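PDB 1JPD: L-Ala-D/L-Glu Epimerase from Escherichia coli, which belongs to the enolase superfamily, pairing an N-terminal capping domain of the mandelate racemase / muconate lactonizing enzyme family with a TIM-barrel-like C-terminal domain. Local coordinates for residues V153-D156 against E162-V165; G131-M136 against N157-E162. One frame throughout, in Å; residues are numbered along the deposited sequence.

Contact 1 of 2, residues V153-D156 against E162-V165; sequences VKLD and ERMV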
loop_
_atom_site.group_PDB
_atom_site.type_symbol
_atom_site.label_atom_id
_atom_site.label_comp_id
_atom_site.label_asym_id
_atom_site.label_seq_id
_atom_site.Cartn_x
_atom_site.Cartn_y
_atom_site.Cartn_z
ATOM N N VAL A 153 6.549 -13.120 -3.447
ATOM C CA VAL A 153 7.295 -14.066 -2.627
ATOM C C VAL A 153 7.985 -13.353 -1.483
ATOM O O VAL A 153 8.794 -12.448 -1.707
ATOM C CB VAL A 153 8.359 -14.813 -3.458
ATOM C CG1 VAL A 153 9.122 -15.773 -2.570
ATOM C CG2 VAL A 153 7.692 -15.572 -4.594
ATOM N N LYS A 154 7.649 -13.748 -0.260
ATOM C CA LYS A 154 8.258 -13.155 0.929
ATOM C C LYS A 154 9.554 -13.910 1.225
ATOM O O LYS A 154 9.565 -15.139 1.270
ATOM C CB LYS A 154 7.312 -13.270 2.133
ATOM C CG LYS A 154 6.169 -12.274 2.151
ATOM C CD LYS A 154 6.391 -11.198 3.217
ATOM C CE LYS A 154 5.198 -10.244 3.309
ATOM N NZ LYS A 154 3.932 -10.925 3.738
ATOM N N LEU A 155 10.650 -13.189 1.410
ATOM C CA LEU A 155 11.917 -13.852 1.708
ATOM C C LEU A 155 12.674 -13.169 2.838
ATOM O O LEU A 155 12.570 -11.953 3.040
ATOM C CB LEU A 155 12.834 -13.886 0.475
ATOM C CG LEU A 155 12.444 -14.684 -0.766
ATOM C CD1 LEU A 155 13.509 -14.488 -1.842
ATOM C CD2 LEU A 155 12.307 -16.148 -0.412
ATOM N N ASP A 156 13.424 -13.963 3.587
ATOM C CA ASP A 156 14.246 -13.415 4.643
ATOM C C ASP A 156 15.663 -13.588 4.142
ATOM O O ASP A 156 15.901 -13.588 2.942
ATOM C CB ASP A 156 14.045 -14.144 5.982
ATOM C CG ASP A 156 14.263 -15.642 5.892
ATOM O OD1 ASP A 156 14.875 -16.122 4.907
ATOM O OD2 ASP A 156 13.825 -16.342 6.834
ATOM N N GLU A 162 17.663 -21.730 -3.390
ATOM C CA GLU A 162 16.761 -22.859 -3.564
ATOM C C GLU A 162 15.286 -22.454 -3.540
ATOM O O GLU A 162 14.511 -22.912 -4.379
ATOM C CB GLU A 162 17.022 -23.966 -2.540
ATOM C CG GLU A 162 16.374 -25.275 -2.977
ATOM C CD GLU A 162 16.832 -26.482 -2.190
ATOM O OE1 GLU A 162 17.745 -26.344 -1.349
ATOM O OE2 GLU A 162 16.276 -27.579 -2.425
ATOM N N ARG A 163 14.896 -21.591 -2.606
ATOM C CA ARG A 163 13.504 -21.147 -2.533
ATOM C C ARG A 163 13.023 -20.575 -3.870
ATOM O O ARG A 163 12.026 -21.040 -4.428
ATOM C CB ARG A 163 13.322 -20.093 -1.427
ATOM C CG ARG A 163 13.324 -20.664 -0.024
ATOM C CD ARG A 163 13.373 -19.589 1.055
ATOM N NE ARG A 163 13.155 -20.171 2.381
ATOM C CZ ARG A 163 13.278 -19.518 3.533
ATOM N NH1 ARG A 163 13.629 -18.235 3.550
ATOM N NH2 ARG A 163 13.032 -20.150 4.673
ATOM N N MET A 164 13.734 -19.574 -4.384
ATOM C CA MET A 164 13.359 -18.952 -5.651
ATOM C C MET A 164 13.427 -19.932 -6.816
ATOM O O MET A 164 12.606 -19.863 -7.735
ATOM C CB MET A 164 14.240 -17.731 -5.934
ATOM C CG MET A 164 13.969 -16.578 -4.992
ATOM S SD MET A 164 12.204 -16.221 -4.931
ATOM C CE MET A 164 11.896 -15.541 -6.596
ATOM N N VAL A 165 14.385 -20.852 -6.786
ATOM C CA VAL A 165 14.470 -21.817 -7.871
ATOM C C VAL A 165 13.266 -22.762 -7.835
ATOM O O VAL A 165 12.581 -22.922 -8.851
ATOM C CB VAL A 165 15.798 -22.618 -7.828
ATOM C CG1 VAL A 165 15.703 -23.876 -8.701
ATOM C CG2 VAL A 165 16.930 -21.741 -8.335
#

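Contact 2 of 2, residues G131-M136 against N157-E162; sequences GTPDQM and NHLISE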
loop_
_atom_site.group_PDB
_atom_site.type_symbol
_atom_site.label_atom_id
_atom_site.label_comp_id
_atom_site.label_asym_id
_atom_site.label_seq_id
_atom_site.Cartn_x
_atom_site.Cartn_y
_atom_site.Cartn_z
ATOM N N GLY A 131 8.936 -20.352 3.939
ATOM C CA GLY A 131 8.845 -21.754 4.304
ATOM C C GLY A 131 9.954 -22.465 3.551
ATOM O O GLY A 131 10.749 -21.813 2.865
ATOM N N THR A 132 10.035 -23.784 3.672
ATOM C CA THR A 132 11.063 -24.517 2.949
ATOM C C THR A 132 10.807 -24.364 1.445
ATOM O O THR A 132 9.687 -24.045 1.017
ATOM C CB THR A 132 11.022 -26.020 3.273
ATOM O OG1 THR A 132 9.909 -26.627 2.590
ATOM C CG2 THR A 132 10.883 -26.230 4.783
ATOM N N PRO A 133 11.843 -24.584 0.622
ATOM C CA PRO A 133 11.685 -24.466 -0.833
ATOM C C PRO A 133 10.452 -25.246 -1.303
ATOM O O PRO A 133 9.601 -24.723 -2.026
ATOM C CB PRO A 133 12.991 -25.049 -1.360
ATOM C CG PRO A 133 13.985 -24.608 -0.294
ATOM C CD PRO A 133 13.236 -24.903 0.987
ATOM N N ASP A 134 10.352 -26.498 -0.874
ATOM C CA ASP A 134 9.215 -27.336 -1.233
ATOM C C ASP A 134 7.881 -26.681 -0.864
ATOM O O ASP A 134 6.995 -26.539 -1.710
ATOM C CB ASP A 134 9.309 -28.687 -0.527
ATOM C CG ASP A 134 8.216 -29.642 -0.961
ATOM O OD1 ASP A 134 7.689 -30.375 -0.096
ATOM O OD2 ASP A 134 7.891 -29.663 -2.172
ATOM N N GLN A 135 7.732 -26.288 0.402
ATOM C CA GLN A 135 6.492 -25.653 0.851
ATOM C C GLN A 135 6.166 -24.402 0.046
ATOM O O GLN A 135 5.022 -24.203 -0.357
ATOM C CB GLN A 135 6.570 -25.295 2.336
ATOM C CG GLN A 135 6.886 -26.476 3.230
ATOM C CD GLN A 135 7.086 -26.062 4.673
ATOM O OE1 GLN A 135 7.740 -25.055 4.952
ATOM N NE2 GLN A 135 6.533 -26.842 5.599
ATOM N N MET A 136 7.162 -23.557 -0.200
ATOM C CA MET A 136 6.905 -22.342 -0.966
ATOM C C MET A 136 6.528 -22.651 -2.404
ATOM O O MET A 136 5.740 -21.929 -3.018
ATOM C CB MET A 136 8.116 -21.414 -0.927
ATOM C CG MET A 136 8.470 -20.984 0.485
ATOM S SD MET A 136 9.752 -19.740 0.526
ATOM C CE MET A 136 8.775 -18.301 -0.007
ATOM N N ASN A 157 16.600 -13.769 5.049
ATOM C CA ASN A 157 17.980 -13.911 4.654
ATOM C C ASN A 157 18.409 -15.357 4.422
ATOM O O ASN A 157 19.582 -15.629 4.198
ATOM C CB ASN A 157 18.853 -13.267 5.726
ATOM C CG ASN A 157 20.128 -12.710 5.168
ATOM O OD1 ASN A 157 20.107 -11.911 4.231
ATOM N ND2 ASN A 157 21.252 -13.123 5.737
ATOM N N HIS A 158 17.467 -16.287 4.446
ATOM C CA HIS A 158 17.824 -17.686 4.273
ATOM C C HIS A 158 17.377 -18.365 2.990
ATOM O O HIS A 158 16.385 -17.980 2.373
ATOM C CB HIS A 158 17.313 -18.483 5.470
ATOM C CG HIS A 158 17.862 -18.004 6.775
ATOM N ND1 HIS A 158 19.164 -18.235 7.163
ATOM C CD2 HIS A 158 17.307 -17.244 7.748
ATOM C CE1 HIS A 158 19.388 -17.637 8.319
ATOM N NE2 HIS A 158 18.277 -17.027 8.695
ATOM N N LEU A 159 18.141 -19.383 2.606
ATOM C CA LEU A 159 17.881 -20.186 1.421
ATOM C C LEU A 159 17.304 -19.410 0.239
ATOM O O LEU A 159 16.357 -19.865 -0.398
ATOM C CB LEU A 159 16.935 -21.329 1.785
ATOM C CG LEU A 159 17.369 -22.203 2.962
ATOM C CD1 LEU A 159 16.310 -23.251 3.233
ATOM C CD2 LEU A 159 18.701 -22.857 2.658
ATOM N N ILE A 160 17.880 -18.254 -0.068
ATOM C CA ILE A 160 17.385 -17.451 -1.174
ATOM C C ILE A 160 17.413 -18.165 -2.522
ATOM O O ILE A 160 16.466 -18.063 -3.298
ATOM C CB ILE A 160 18.170 -16.135 -1.302
ATOM C CG1 ILE A 160 17.966 -15.302 -0.038
ATOM C CG2 ILE A 160 17.724 -15.366 -2.538
ATOM C CD1 ILE A 160 16.508 -15.174 0.381
ATOM N N SER A 161 18.483 -18.894 -2.810
ATOM C CA SER A 161 18.564 -19.567 -4.098
ATOM C C SER A 161 17.599 -20.730 -4.267
ATOM O O SER A 161 16.782 -20.717 -5.193
ATOM C CB SER A 161 19.994 -20.030 -4.383
ATOM O OG SER A 161 20.833 -18.917 -4.643
ATOM N N GLU A 162 17.663 -21.730 -3.390
ATOM C CA GLU A 162 16.761 -22.859 -3.564
ATOM C C GLU A 162 15.286 -22.454 -3.540
ATOM O O GLU A 162 14.511 -22.912 -4.379
ATOM C CB GLU A 162 17.022 -23.966 -2.540
ATOM C CG GLU A 162 16.374 -25.275 -2.977
ATOM C CD GLU A 162 16.832 -26.482 -2.190
ATOM O OE1 GLU A 162 17.745 -26.344 -1.349
ATOM O OE2 GLU A 162 16.276 -27.579 -2.425
#

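Contact 1 of 2, residues V153-D156 against E162-V165
Asp-156 and Arg-163 form a salt bridge between the loop that leaves strand 150-154 and the first turn of helix 160-170. Only one oxygen of the carboxylate is engaged: OD1 of Asp-156 lies 2.8 Å from NH1 of Arg-163, at the edge of the guanidinium and near its plane. The hydrogen bond within this pair is weak, because the N-H is bent to 129° at the hydrogen, and the carboxylate and guanidinium planes are turned 33° apart. Asp-156 CG sits between the backbone N and the carbonyl carbon, which swings the carboxylate to the helix side. The same OD1 accepts the backbone N-H of His-158, its stronger partner. Strand 150-154, helix 160-170 and strand 175-179 make up a beta-alpha-beta unit of the barrel, and the contact lies where the chain turns from the first strand into the helix. Arg-163, extended from CG to NE, runs alongside Leu-155 in the opposite direction, with its CD 3.9 Å from Leu-155 CD2. The other methyl of that leucine, CD1, reaches SD of Met-164 at 3.8 Å. The bend at chi2 (-51°) brings the methionine sulfur to CG1 of Val-153 as well, at 3.9 Å. Val-178 of strand 175-179 touches Val-153, Leu-155 and Met-164, and Leu-199 and Val-201 add to the apolar surroundings of the methionine.

Contact 2 of 2, residues G131-M136 against N157-E162
Two neighbouring helices of the barrel's outer layer, 133-145 and 160-170, meet at their N-terminal ends, with Pro-133 set against Glu-162 and Leu-159. The proline ring supplies the closest approach: its CG lies 3.7 Å from CG of Glu-162, and its CB is 3.8 Å from the same glutamate atom. Here the aliphatic part of the glutamate does the touching, crossing the ring at about a right angle. With CG anti to the backbone N (chi1 -163°) and an extended chain beyond it, Glu-162 keeps CD beside the ring as well, 3.9 Å from Pro-133 CG. Leu-159, the N-cap residue of its helix, makes a looser contact through CD1, 4.2 Å from Pro-133 CD. No hydrogen bond links the two segments. Pro-133 also touches Arg-163 and Ala-166 of helix 160-170. The proline opens its helix just after Thr-132, whose OG1 accepts Gln-135 N at 3.1 Å in a nearly straight bond (173°). In return, Thr-132 N donates to Gln-135 OE1 at 2.9 Å, arriving 23° from the carbonyl plane. These reciprocal bonds tie down the turn that presents the proline, and together they constitute a capping box at the start of a helix.

Overall arrangement
Contacts 1 and 2 lie side by side, their centres about 5 Å apart, on the same side of the chain's centre and about 21 and 25 Å from it. Helix 160-170 serves both: its inward side meets strand 150-154 in contact 1, which is buried, and its first turn meets the start of helix 133-145 in contact 2, which lies at the surface. Arg-163 bridges them, with NE in a weak hydrogen bond to Gly-131 O at 3.0 Å and NH1 3.0 Å from His-158 O. Met-136 continues the apolar layer, its CE 3.6 Å from Val-153 CG1.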